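Local coordinates for coat protein (Sulfolobus turreted icosahedral virus, PDB 2BBD), which is the major coat protein of an archaeal virus and builds its icosahedral capsid, probably through the double jelly roll shared with bacterial and eukaryotic viruses, at residues A[162-167]-A[175-180]; A[50-55]-A[139-144]; A[295-298]-A[304-307]; A[33-38]-A[133-138]. One frame throughout, in Å; residues are numbered along the deposited sequence.

Contact 1: A[162-167]-A[175-180]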
loop_
_atom_site.group_PDB
_atom_site.type_symbol
_atom_site.label_atom_id
_atom_site.label_comp_id
_atom_site.label_asym_id
_atom_site.label_seq_id
_atom_site.Cartn_x
_atom_site.Cartn_y
_atom_site.Cartn_z
ATOM N N GLN A 162 -28.499 15.386 4.849
ATOM C CA GLN A 162 -28.356 16.723 5.407
ATOM C C GLN A 162 -26.889 17.129 5.456
ATOM O O GLN A 162 -26.529 18.250 5.072
ATOM C CB GLN A 162 -28.961 16.776 6.813
ATOM C CG GLN A 162 -28.869 18.137 7.511
ATOM C CD GLN A 162 -29.560 19.256 6.739
ATOM O OE1 GLN A 162 -28.985 19.842 5.816
ATOM N NE2 GLN A 162 -30.804 19.548 7.108
ATOM N N GLU A 163 -26.033 16.223 5.926
ATOM C CA GLU A 163 -24.612 16.533 6.002
ATOM C C GLU A 163 -24.062 16.769 4.607
ATOM O O GLU A 163 -23.247 17.663 4.405
ATOM C CB GLU A 163 -23.825 15.407 6.675
ATOM C CG GLU A 163 -22.341 15.734 6.795
ATOM C CD GLU A 163 -21.556 14.716 7.605
ATOM O OE1 GLU A 163 -20.357 14.967 7.855
ATOM O OE2 GLU A 163 -22.130 13.671 7.993
ATOM N N ILE A 164 -24.519 15.971 3.647
ATOM C CA ILE A 164 -24.063 16.108 2.268
ATOM C C ILE A 164 -24.419 17.484 1.687
ATOM O O ILE A 164 -23.594 18.122 1.028
ATOM C CB ILE A 164 -24.656 14.989 1.395
ATOM C CG1 ILE A 164 -23.994 13.657 1.768
ATOM C CG2 ILE A 164 -24.466 15.307 -0.085
ATOM C CD1 ILE A 164 -24.456 12.480 0.934
ATOM N N LEU A 165 -25.644 17.939 1.929
ATOM C CA LEU A 165 -26.061 19.251 1.447
ATOM C C LEU A 165 -25.190 20.315 2.113
ATOM O O LEU A 165 -24.712 21.238 1.453
ATOM C CB LEU A 165 -27.536 19.501 1.777
ATOM C CG LEU A 165 -28.579 18.787 0.914
ATOM C CD1 LEU A 165 -29.970 19.129 1.426
ATOM C CD2 LEU A 165 -28.429 19.218 -0.544
ATOM N N SER A 166 -24.982 20.168 3.422
ATOM C CA SER A 166 -24.167 21.100 4.205
ATOM C C SER A 166 -22.728 21.159 3.718
ATOM O O SER A 166 -22.038 22.146 3.953
ATOM C CB SER A 166 -24.142 20.697 5.685
ATOM O OG SER A 166 -25.435 20.679 6.258
ATOM N N GLU A 167 -22.270 20.102 3.055
ATOM C CA GLU A 167 -20.895 20.052 2.570
ATOM C C GLU A 167 -20.804 20.304 1.071
ATOM O O GLU A 167 -19.863 19.862 0.409
ATOM C CB GLU A 167 -20.269 18.700 2.938
ATOM C CG GLU A 167 -20.429 18.367 4.427
ATOM C CD GLU A 167 -20.063 16.934 4.771
ATOM O OE1 GLU A 167 -20.224 16.057 3.898
ATOM O OE2 GLU A 167 -19.638 16.676 5.918
ATOM N N GLU A 175 -23.197 12.015 -9.421
ATOM C CA GLU A 175 -22.788 10.666 -9.029
ATOM C C GLU A 175 -22.319 10.529 -7.579
ATOM O O GLU A 175 -22.714 9.594 -6.886
ATOM C CB GLU A 175 -21.697 10.160 -9.972
ATOM C CG GLU A 175 -22.162 10.060 -11.418
ATOM C CD GLU A 175 -21.154 9.368 -12.324
ATOM O OE1 GLU A 175 -21.400 9.327 -13.551
ATOM O OE2 GLU A 175 -20.126 8.864 -11.821
HETATM N N MSE A 176 -21.486 11.456 -7.117
HETATM C CA MSE A 176 -20.978 11.399 -5.748
HETATM C C MSE A 176 -20.973 12.766 -5.085
HETATM O O MSE A 176 -21.159 13.787 -5.743
HETATM C CB MSE A 176 -19.535 10.887 -5.722
HETATM C CG MSE A 176 -19.258 9.610 -6.477
HETATM SE SE MSE A 176 -17.353 9.172 -6.269
HETATM C CE MSE A 176 -17.468 7.232 -6.342
ATOM N N PRO A 177 -20.749 12.800 -3.760
ATOM C CA PRO A 177 -20.721 14.092 -3.074
ATOM C C PRO A 177 -19.613 14.952 -3.682
ATOM O O PRO A 177 -18.589 14.431 -4.142
ATOM C CB PRO A 177 -20.427 13.708 -1.625
ATOM C CG PRO A 177 -21.080 12.370 -1.499
ATOM C CD PRO A 177 -20.706 11.687 -2.795
ATOM N N LEU A 178 -19.828 16.266 -3.691
ATOM C CA LEU A 178 -18.857 17.210 -4.235
ATOM C C LEU A 178 -17.517 17.126 -3.505
ATOM O O LEU A 178 -16.464 17.134 -4.137
ATOM C CB LEU A 178 -19.399 18.640 -4.124
ATOM C CG LEU A 178 -18.536 19.772 -4.689
ATOM C CD1 LEU A 178 -18.533 19.698 -6.215
ATOM C CD2 LEU A 178 -19.096 21.122 -4.228
ATOM N N ALA A 179 -17.570 17.050 -2.176
ATOM C CA ALA A 179 -16.369 16.990 -1.343
ATOM C C ALA A 179 -15.742 15.596 -1.256
ATOM O O ALA A 179 -15.158 15.232 -0.231
ATOM C CB ALA A 179 -16.695 17.489 0.068
ATOM N N THR A 180 -15.844 14.825 -2.330
ATOM C CA THR A 180 -15.298 13.479 -2.332
ATOM C C THR A 180 -13.806 13.378 -2.664
ATOM O O THR A 180 -13.334 13.928 -3.661
ATOM C CB THR A 180 -16.073 12.570 -3.318
ATOM O OG1 THR A 180 -17.402 12.350 -2.826
ATOM C CG2 THR A 180 -15.360 11.218 -3.482
HETATM O O HOH W 1 -20.307 17.375 -0.847
#
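Glu-167, Pro-177 and Ile-164 carry most of this small contact between the last turn of helix 161-166 and the loop leading into strand 182-193. Ile-164 meets the proline ring obliquely, its CD1 lying 4.2 Å from Pro-177 CG. Its CG1 stands beside the backbone N (chi1 -71°) and the chain then runs extended, which carries CD1 out to the ring. Phe-29 of strand 29-43 lies against both side chains.

Glu-167, the first residue past the helix, takes part through its main chain. Its carbonyl O is 4.0 Å from Ala-179 CB. One water bridges the segments there, donating to Glu-167 O at 2.8 Å and accepting from Ala-179 N at 3.1 Å. The Glu-167 carboxylate turns to other company: OE1 forms a salt bridge with Arg-122, which also binds Glu-163. Within segment 175-180, Thr-180 OG1 donates to Pro-177 O at 2.7 Å, tilted 35° from the carbonyl plane, in the type I turn from Pro-177 to Thr-180.

The chemistry is thus a single apolar touch beside a water bridge that serves a helix-end carbonyl and a turn amide, while Arg-122, salt-bridged to both acids, would probably ease the crowding of Glu-163 and Glu-167.

Contact 2: A[50-55]-A[139-144]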
loop_
_atom_site.group_PDB
_atom_site.type_symbol
_atom_site.label_atom_id
_atom_site.label_comp_id
_atom_site.label_asym_id
_atom_site.label_seq_id
_atom_site.Cartn_x
_atom_site.Cartn_y
_atom_site.Cartn_z
ATOM N N THR A 50 12.809 -23.243 9.358
ATOM C CA THR A 50 12.978 -21.842 9.676
ATOM C C THR A 50 12.189 -21.093 8.619
ATOM O O THR A 50 12.488 -21.205 7.433
ATOM C CB THR A 50 14.444 -21.421 9.580
ATOM O OG1 THR A 50 15.217 -22.194 10.506
ATOM C CG2 THR A 50 14.595 -19.936 9.904
ATOM N N LEU A 51 11.176 -20.345 9.038
ATOM C CA LEU A 51 10.371 -19.588 8.086
ATOM C C LEU A 51 11.253 -18.558 7.389
ATOM O O LEU A 51 12.253 -18.103 7.945
ATOM C CB LEU A 51 9.183 -18.937 8.808
ATOM C CG LEU A 51 8.172 -20.011 9.223
ATOM C CD1 LEU A 51 7.166 -19.491 10.232
ATOM C CD2 LEU A 51 7.474 -20.521 7.963
ATOM N N PRO A 52 10.901 -18.185 6.149
ATOM C CA PRO A 52 11.675 -17.210 5.375
ATOM C C PRO A 52 11.818 -15.827 5.992
ATOM O O PRO A 52 11.142 -15.481 6.955
ATOM C CB PRO A 52 10.950 -17.175 4.026
ATOM C CG PRO A 52 9.563 -17.540 4.370
ATOM C CD PRO A 52 9.710 -18.626 5.400
ATOM N N SER A 53 12.725 -15.042 5.428
ATOM C CA SER A 53 12.963 -13.692 5.905
ATOM C C SER A 53 11.884 -12.785 5.325
ATOM O O SER A 53 10.981 -13.245 4.626
ATOM C CB SER A 53 14.325 -13.210 5.412
ATOM O OG SER A 53 14.291 -13.089 3.997
ATOM N N ALA A 54 11.987 -11.496 5.625
ATOM C CA ALA A 54 11.060 -10.511 5.098
ATOM C C ALA A 54 11.154 -10.636 3.572
ATOM O O ALA A 54 12.201 -11.006 3.039
ATOM C CB ALA A 54 11.489 -9.124 5.547
ATOM N N PRO A 55 10.088 -10.282 2.842
ATOM C CA PRO A 55 8.791 -9.764 3.276
ATOM C C PRO A 55 7.774 -10.747 3.873
ATOM O O PRO A 55 6.593 -10.414 3.988
ATOM C CB PRO A 55 8.273 -9.072 2.015
ATOM C CG PRO A 55 8.726 -10.000 0.952
ATOM C CD PRO A 55 10.155 -10.341 1.370
ATOM N N GLN A 139 2.067 -17.965 -2.284
ATOM C CA GLN A 139 2.401 -19.382 -2.177
ATOM C C GLN A 139 2.779 -19.714 -0.726
ATOM O O GLN A 139 3.106 -18.824 0.058
ATOM C CB GLN A 139 3.575 -19.670 -3.110
ATOM C CG GLN A 139 3.683 -21.089 -3.650
ATOM C CD GLN A 139 2.554 -21.475 -4.578
ATOM O OE1 GLN A 139 2.224 -20.755 -5.522
ATOM N NE2 GLN A 139 1.960 -22.626 -4.320
ATOM N N ALA A 140 2.728 -20.987 -0.358
ATOM C CA ALA A 140 3.100 -21.382 0.999
ATOM C C ALA A 140 4.618 -21.485 1.074
ATOM O O ALA A 140 5.263 -21.901 0.112
ATOM C CB ALA A 140 2.475 -22.724 1.344
ATOM N N PRO A 141 5.218 -21.086 2.207
ATOM C CA PRO A 141 6.678 -21.201 2.265
ATOM C C PRO A 141 7.063 -22.675 2.161
ATOM O O PRO A 141 6.284 -23.558 2.523
ATOM C CB PRO A 141 7.021 -20.618 3.635
ATOM C CG PRO A 141 5.914 -19.624 3.860
ATOM C CD PRO A 141 4.697 -20.388 3.393
ATOM N N SER A 142 8.255 -22.944 1.657
ATOM C CA SER A 142 8.705 -24.316 1.522
ATOM C C SER A 142 8.730 -25.046 2.865
ATOM O O SER A 142 9.127 -24.479 3.891
ATOM C CB SER A 142 10.104 -24.347 0.908
ATOM O OG SER A 142 10.600 -25.674 0.861
ATOM N N GLY A 143 8.291 -26.301 2.843
ATOM C CA GLY A 143 8.306 -27.132 4.032
ATOM C C GLY A 143 7.163 -26.975 5.009
ATOM O O GLY A 143 7.157 -27.639 6.047
ATOM N N VAL A 144 6.204 -26.101 4.718
ATOM C CA VAL A 144 5.081 -25.924 5.634
ATOM C C VAL A 144 3.730 -25.801 4.937
ATOM O O VAL A 144 3.646 -25.640 3.720
ATOM C CB VAL A 144 5.264 -24.673 6.535
ATOM C CG1 VAL A 144 6.577 -24.771 7.309
ATOM C CG2 VAL A 144 5.220 -23.410 5.695
#
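Pro-52 and Pro-141 make the closest touch between these two loops. Their rings cross at about a right angle, with Pro-141 CB 3.8 Å from Pro-52 CD and 4.1 Å from Pro-52 CG, so that one corner of the Pro-141 ring rests on the CG-CD side of the other. Leu-51 adds the rest through a single branch: its CD2 lies 4.3 Å from Val-144 CG2 and 4.4 Å from Pro-141 CB, touching both ends of the opposing turn. With CG beside the backbone N (chi1 -71°), the Leu-51 side chain bends in toward that turn although its CB does not point there.

The next shell fixes these groups. Pro-141 and Val-144 are the first and last residues of a type II turn, with Ser-142 and Gly-143 at its corners and Gly-143 at a phi of 82°; the bond from Val-144 N to Pro-141 O, at 3.4 Å, is weak. The turn belongs to the connection between strands 131-137 and 145-158, which lie in different sheets. On the other side, Leu-51 and Pro-52 are held by backbone hydrogen bonds to Thr-102 and Gly-101, and the Leu-51 side chain also leans on Pro-98.

Rings and methyl groups alone meet here, so the pairing is van der Waals in kind and has little directional demand; the 50-55 loop is held by its backbone bonds to Gly-101 and Thr-102, and the 139-144 loop is shaped by its type II turn.

Contact 3: A[295-298]-A[304-307]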
loop_
_atom_site.group_PDB
_atom_site.type_symbol
_atom_site.label_atom_id
_atom_site.label_comp_id
_atom_site.label_asym_id
_atom_site.label_seq_id
_atom_site.Cartn_x
_atom_site.Cartn_y
_atom_site.Cartn_z
ATOM N N TYR A 295 11.586 9.870 -10.331
ATOM C CA TYR A 295 12.259 9.556 -9.079
ATOM C C TYR A 295 13.435 8.684 -9.524
ATOM O O TYR A 295 13.296 7.838 -10.412
ATOM C CB TYR A 295 11.321 8.868 -8.071
ATOM C CG TYR A 295 11.103 7.378 -8.212
ATOM C CD1 TYR A 295 11.966 6.469 -7.610
ATOM C CD2 TYR A 295 9.983 6.880 -8.882
ATOM C CE1 TYR A 295 11.720 5.098 -7.665
ATOM C CE2 TYR A 295 9.728 5.519 -8.942
ATOM C CZ TYR A 295 10.597 4.634 -8.334
ATOM O OH TYR A 295 10.352 3.282 -8.408
ATOM N N ASP A 296 14.603 8.944 -8.943
ATOM C CA ASP A 296 15.828 8.239 -9.303
ATOM C C ASP A 296 16.492 7.596 -8.098
ATOM O O ASP A 296 16.343 8.062 -6.967
ATOM C CB ASP A 296 16.818 9.225 -9.934
ATOM C CG ASP A 296 16.167 10.135 -10.964
ATOM O OD1 ASP A 296 16.540 11.325 -11.021
ATOM O OD2 ASP A 296 15.294 9.663 -11.722
ATOM N N LEU A 297 17.244 6.534 -8.351
ATOM C CA LEU A 297 17.940 5.846 -7.280
ATOM C C LEU A 297 19.384 5.500 -7.626
ATOM O O LEU A 297 19.740 5.331 -8.790
ATOM C CB LEU A 297 17.205 4.556 -6.904
ATOM C CG LEU A 297 15.790 4.630 -6.320
ATOM C CD1 LEU A 297 15.264 3.202 -6.140
ATOM C CD2 LEU A 297 15.793 5.382 -4.983
ATOM N N ALA A 298 20.209 5.425 -6.588
ATOM C CA ALA A 298 21.600 5.032 -6.729
ATOM C C ALA A 298 21.618 3.692 -6.021
ATOM O O ALA A 298 21.304 3.619 -4.831
ATOM C CB ALA A 298 22.524 6.020 -6.021
ATOM N N ASN A 304 15.548 -4.939 -8.615
ATOM C CA ASN A 304 14.223 -4.622 -9.095
ATOM C C ASN A 304 13.664 -3.659 -8.053
ATOM O O ASN A 304 13.834 -3.865 -6.849
ATOM C CB ASN A 304 13.392 -5.895 -9.225
ATOM C CG ASN A 304 13.857 -6.765 -10.383
ATOM O OD1 ASN A 304 14.298 -6.254 -11.414
ATOM N ND2 ASN A 304 13.755 -8.077 -10.224
ATOM N N VAL A 305 13.039 -2.589 -8.526
ATOM C CA VAL A 305 12.490 -1.564 -7.656
ATOM C C VAL A 305 10.965 -1.550 -7.619
ATOM O O VAL A 305 10.302 -1.702 -8.643
ATOM C CB VAL A 305 12.980 -0.165 -8.102
ATOM C CG1 VAL A 305 12.509 0.902 -7.112
ATOM C CG2 VAL A 305 14.516 -0.173 -8.244
ATOM N N TYR A 306 10.422 -1.334 -6.429
ATOM C CA TYR A 306 8.982 -1.283 -6.246
ATOM C C TYR A 306 8.555 0.008 -5.592
ATOM O O TYR A 306 9.061 0.381 -4.537
ATOM C CB TYR A 306 8.534 -2.474 -5.416
ATOM C CG TYR A 306 8.811 -3.758 -6.139
ATOM C CD1 TYR A 306 7.952 -4.214 -7.138
ATOM C CD2 TYR A 306 9.974 -4.478 -5.883
ATOM C CE1 TYR A 306 8.248 -5.351 -7.861
ATOM C CE2 TYR A 306 10.283 -5.609 -6.600
ATOM C CZ TYR A 306 9.420 -6.047 -7.590
ATOM O OH TYR A 306 9.743 -7.169 -8.316
ATOM N N SER A 307 7.618 0.690 -6.240
ATOM C CA SER A 307 7.112 1.951 -5.739
ATOM C C SER A 307 5.605 1.890 -5.469
ATOM O O SER A 307 4.797 1.708 -6.388
ATOM C CB SER A 307 7.409 3.056 -6.749
ATOM O OG SER A 307 6.865 4.285 -6.330
#
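Val-305 meets two residues of strand segment 295-298. Its CG1 lies 3.7 Å from Leu-297 CD1, the two side chains reaching toward each other tip to tip, while CG2 is 4.0 Å from the same methyl. CG1 also sits 3.5 Å from Tyr-295 OH, at the edge of the ring and near its plane; the tyrosine and valine side chains run alongside in opposite senses. Val-305 presents both methyl groups to the opposing strand, and Val-216 packs beside the pair.

Tyr-306, next along, has its CB on the far side of the strand, where its ring meets that of Tyr-217 with the planes about 20° apart. Ser-307 returns to the inner side. Its CB is 3.4 Å from Tyr-295 OH and 3.9 Å from CZ of the same ring, whereas its OG is hydrogen-bonded to Gln-214 OE1, a residue that Tyr-295 also touches. Tyr-295 CG takes the crowded position between backbone N and carbonyl carbon (chi1 82°), from which the ring projects across to Ser-307.

The strand axes come within 10.5 Å, too far for backbone pairing, and run at 141°. Strand 293-299 belongs to a four-stranded antiparallel sheet and strand 303-313 to the large mixed sheet, joined by a short link. Consecutive strands that pack through side chains from two facing sheets form a beta arch, and this one joins the two layers of a beta sandwich, consistent with the C-terminal jelly roll of a double jelly-roll capsid protein.

Contact 4: A[33-38]-A[133-138]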
loop_
_atom_site.group_PDB
_atom_site.type_symbol
_atom_site.label_atom_id
_atom_site.label_comp_id
_atom_site.label_asym_id
_atom_site.label_seq_id
_atom_site.Cartn_x
_atom_site.Cartn_y
_atom_site.Cartn_z
ATOM N N ILE A 33 -11.284 -0.450 5.343
ATOM C CA ILE A 33 -11.498 -1.880 5.306
ATOM C C ILE A 33 -10.280 -2.552 5.915
ATOM O O ILE A 33 -9.143 -2.250 5.555
ATOM C CB ILE A 33 -11.674 -2.393 3.863
ATOM C CG1 ILE A 33 -12.942 -1.788 3.244
ATOM C CG2 ILE A 33 -11.731 -3.910 3.857
ATOM C CD1 ILE A 33 -13.080 -2.068 1.746
ATOM N N ARG A 34 -10.517 -3.459 6.846
ATOM C CA ARG A 34 -9.433 -4.180 7.485
ATOM C C ARG A 34 -9.471 -5.642 7.061
ATOM O O ARG A 34 -10.544 -6.251 6.976
ATOM C CB ARG A 34 -9.551 -4.089 9.004
ATOM C CG ARG A 34 -8.597 -5.016 9.736
ATOM C CD ARG A 34 -8.868 -5.031 11.230
ATOM N NE ARG A 34 -8.490 -3.780 11.875
ATOM C CZ ARG A 34 -8.733 -3.501 13.151
ATOM N NH1 ARG A 34 -9.361 -4.391 13.916
ATOM N NH2 ARG A 34 -8.341 -2.342 13.668
ATOM N N VAL A 35 -8.292 -6.186 6.786
ATOM C CA VAL A 35 -8.137 -7.573 6.384
ATOM C C VAL A 35 -7.173 -8.242 7.365
ATOM O O VAL A 35 -6.083 -7.724 7.623
ATOM C CB VAL A 35 -7.540 -7.689 4.951
ATOM C CG1 VAL A 35 -7.293 -9.148 4.609
ATOM C CG2 VAL A 35 -8.482 -7.063 3.918
ATOM N N GLN A 36 -7.584 -9.374 7.930
ATOM C CA GLN A 36 -6.726 -10.120 8.844
ATOM C C GLN A 36 -6.645 -11.574 8.396
ATOM O O GLN A 36 -7.676 -12.250 8.240
ATOM C CB GLN A 36 -7.252 -10.064 10.281
ATOM C CG GLN A 36 -7.443 -8.666 10.838
ATOM C CD GLN A 36 -8.143 -8.670 12.188
ATOM O OE1 GLN A 36 -7.499 -8.700 13.240
ATOM N NE2 GLN A 36 -9.471 -8.659 12.165
ATOM N N LEU A 37 -5.421 -12.038 8.154
ATOM C CA LEU A 37 -5.178 -13.418 7.762
ATOM C C LEU A 37 -4.805 -14.062 9.089
ATOM O O LEU A 37 -3.744 -13.791 9.646
ATOM C CB LEU A 37 -4.019 -13.502 6.760
ATOM C CG LEU A 37 -3.585 -14.916 6.351
ATOM C CD1 LEU A 37 -4.753 -15.633 5.696
ATOM C CD2 LEU A 37 -2.384 -14.851 5.385
ATOM N N ILE A 38 -5.694 -14.908 9.596
ATOM C CA ILE A 38 -5.500 -15.531 10.899
ATOM C C ILE A 38 -5.649 -17.051 10.860
ATOM O O ILE A 38 -6.598 -17.580 10.275
ATOM C CB ILE A 38 -6.533 -14.959 11.900
ATOM C CG1 ILE A 38 -6.439 -13.427 11.909
ATOM C CG2 ILE A 38 -6.316 -15.557 13.287
ATOM C CD1 ILE A 38 -7.540 -12.737 12.687
ATOM N N LEU A 133 -13.229 -6.465 -3.231
ATOM C CA LEU A 133 -11.862 -6.565 -2.733
ATOM C C LEU A 133 -11.353 -7.928 -3.200
ATOM O O LEU A 133 -11.811 -8.965 -2.731
ATOM C CB LEU A 133 -11.817 -6.499 -1.205
ATOM C CG LEU A 133 -10.450 -6.866 -0.601
ATOM C CD1 LEU A 133 -9.382 -5.859 -1.023
ATOM C CD2 LEU A 133 -10.561 -6.905 0.905
ATOM N N SER A 134 -10.417 -7.927 -4.137
ATOM C CA SER A 134 -9.876 -9.174 -4.638
ATOM C C SER A 134 -8.539 -9.493 -3.977
ATOM O O SER A 134 -7.614 -8.683 -3.985
ATOM C CB SER A 134 -9.711 -9.101 -6.155
ATOM O OG SER A 134 -10.946 -8.779 -6.774
ATOM N N ILE A 135 -8.448 -10.670 -3.378
ATOM C CA ILE A 135 -7.201 -11.072 -2.744
ATOM C C ILE A 135 -6.619 -12.242 -3.508
ATOM O O ILE A 135 -7.202 -13.330 -3.519
ATOM C CB ILE A 135 -7.402 -11.520 -1.278
ATOM C CG1 ILE A 135 -8.096 -10.420 -0.484
ATOM C CG2 ILE A 135 -6.037 -11.835 -0.625
ATOM C CD1 ILE A 135 -8.457 -10.843 0.929
ATOM N N LEU A 136 -5.497 -12.006 -4.181
ATOM C CA LEU A 136 -4.805 -13.074 -4.893
ATOM C C LEU A 136 -3.782 -13.576 -3.882
ATOM O O LEU A 136 -2.834 -12.858 -3.524
ATOM C CB LEU A 136 -4.097 -12.551 -6.144
ATOM C CG LEU A 136 -3.172 -13.571 -6.849
ATOM C CD1 LEU A 136 -3.945 -14.835 -7.282
ATOM C CD2 LEU A 136 -2.535 -12.893 -8.042
ATOM N N THR A 137 -3.983 -14.791 -3.386
ATOM C CA THR A 137 -3.067 -15.327 -2.394
ATOM C C THR A 137 -1.715 -15.668 -2.983
ATOM O O THR A 137 -1.586 -15.897 -4.187
ATOM C CB THR A 137 -3.615 -16.588 -1.739
ATOM O OG1 THR A 137 -3.806 -17.596 -2.744
ATOM C CG2 THR A 137 -4.933 -16.280 -1.014
ATOM N N GLY A 138 -0.706 -15.695 -2.119
ATOM C CA GLY A 138 0.630 -16.038 -2.555
ATOM C C GLY A 138 0.821 -17.542 -2.446
ATOM O O GLY A 138 -0.142 -18.308 -2.492
#
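Face-to-face sheet packing in a buried beta sandwich brings Val-35 and Ile-33 against Leu-133 and Ile-135. Strand 29-43 belongs to the five-stranded antiparallel sheet and strand 131-137 to the large mixed one. Their segments run nearly alongside, 25° apart in direction, with axes 11.0 Å from each other, the spacing of layers that meet through side chains.

Val-35 and Leu-133 reach toward each other tip to tip, Val-35 CG2 lying 3.7 Å from Leu-133 CD2. The same leucine methyl is 4.4 Å from Ile-33 CG2, so one branch touches two successive inward residues of the facing strand. Leu-133 CG stands anti to the backbone N (chi1 169°), sending its branched end across the interface. Val-35 uses its other methyl for the second pair: CG1 lies 4.2 Å from Ile-135 CD1, and Phe-150 of strand 145-158 packs on both residues.

The alternation of the strand separates the chemistries. Arg-34 points its CB away from the interface and its NE forms a salt bridge with Glu-117 of strand 108-123, while backbone bonds tie Val-35 to Trp-116. Between the two segments only branched aliphatic groups meet, with the Phe-150 ring beside them, which implies cohesion by dispersion and by exclusion of water; the backbone bonds of segment 33-38 run within its own sheet, to strands 108-123 and 145-158.

In the fold
Contacts 3 and 4 are buried, contacts 1 and 2 only partly so. Both buried ones join the large mixed sheet, contact 4 to the five-stranded sheet and contact 3 to the four-stranded one; their centres, 26 Å apart, fall on opposite sides of the chain's centre, in keeping with two sandwiches. Contact 4 is wholly aliphatic, whereas contact 3 brings in a tyrosine and a serine. Contact 2 continues from contact 4 in sequence, since residues 133-138 run straight into 139-144, and exchanges strand packing for loops that meet through prolines. Contact 1, about 47 Å from contact 2 between centres, differs in joining its segments partly through water.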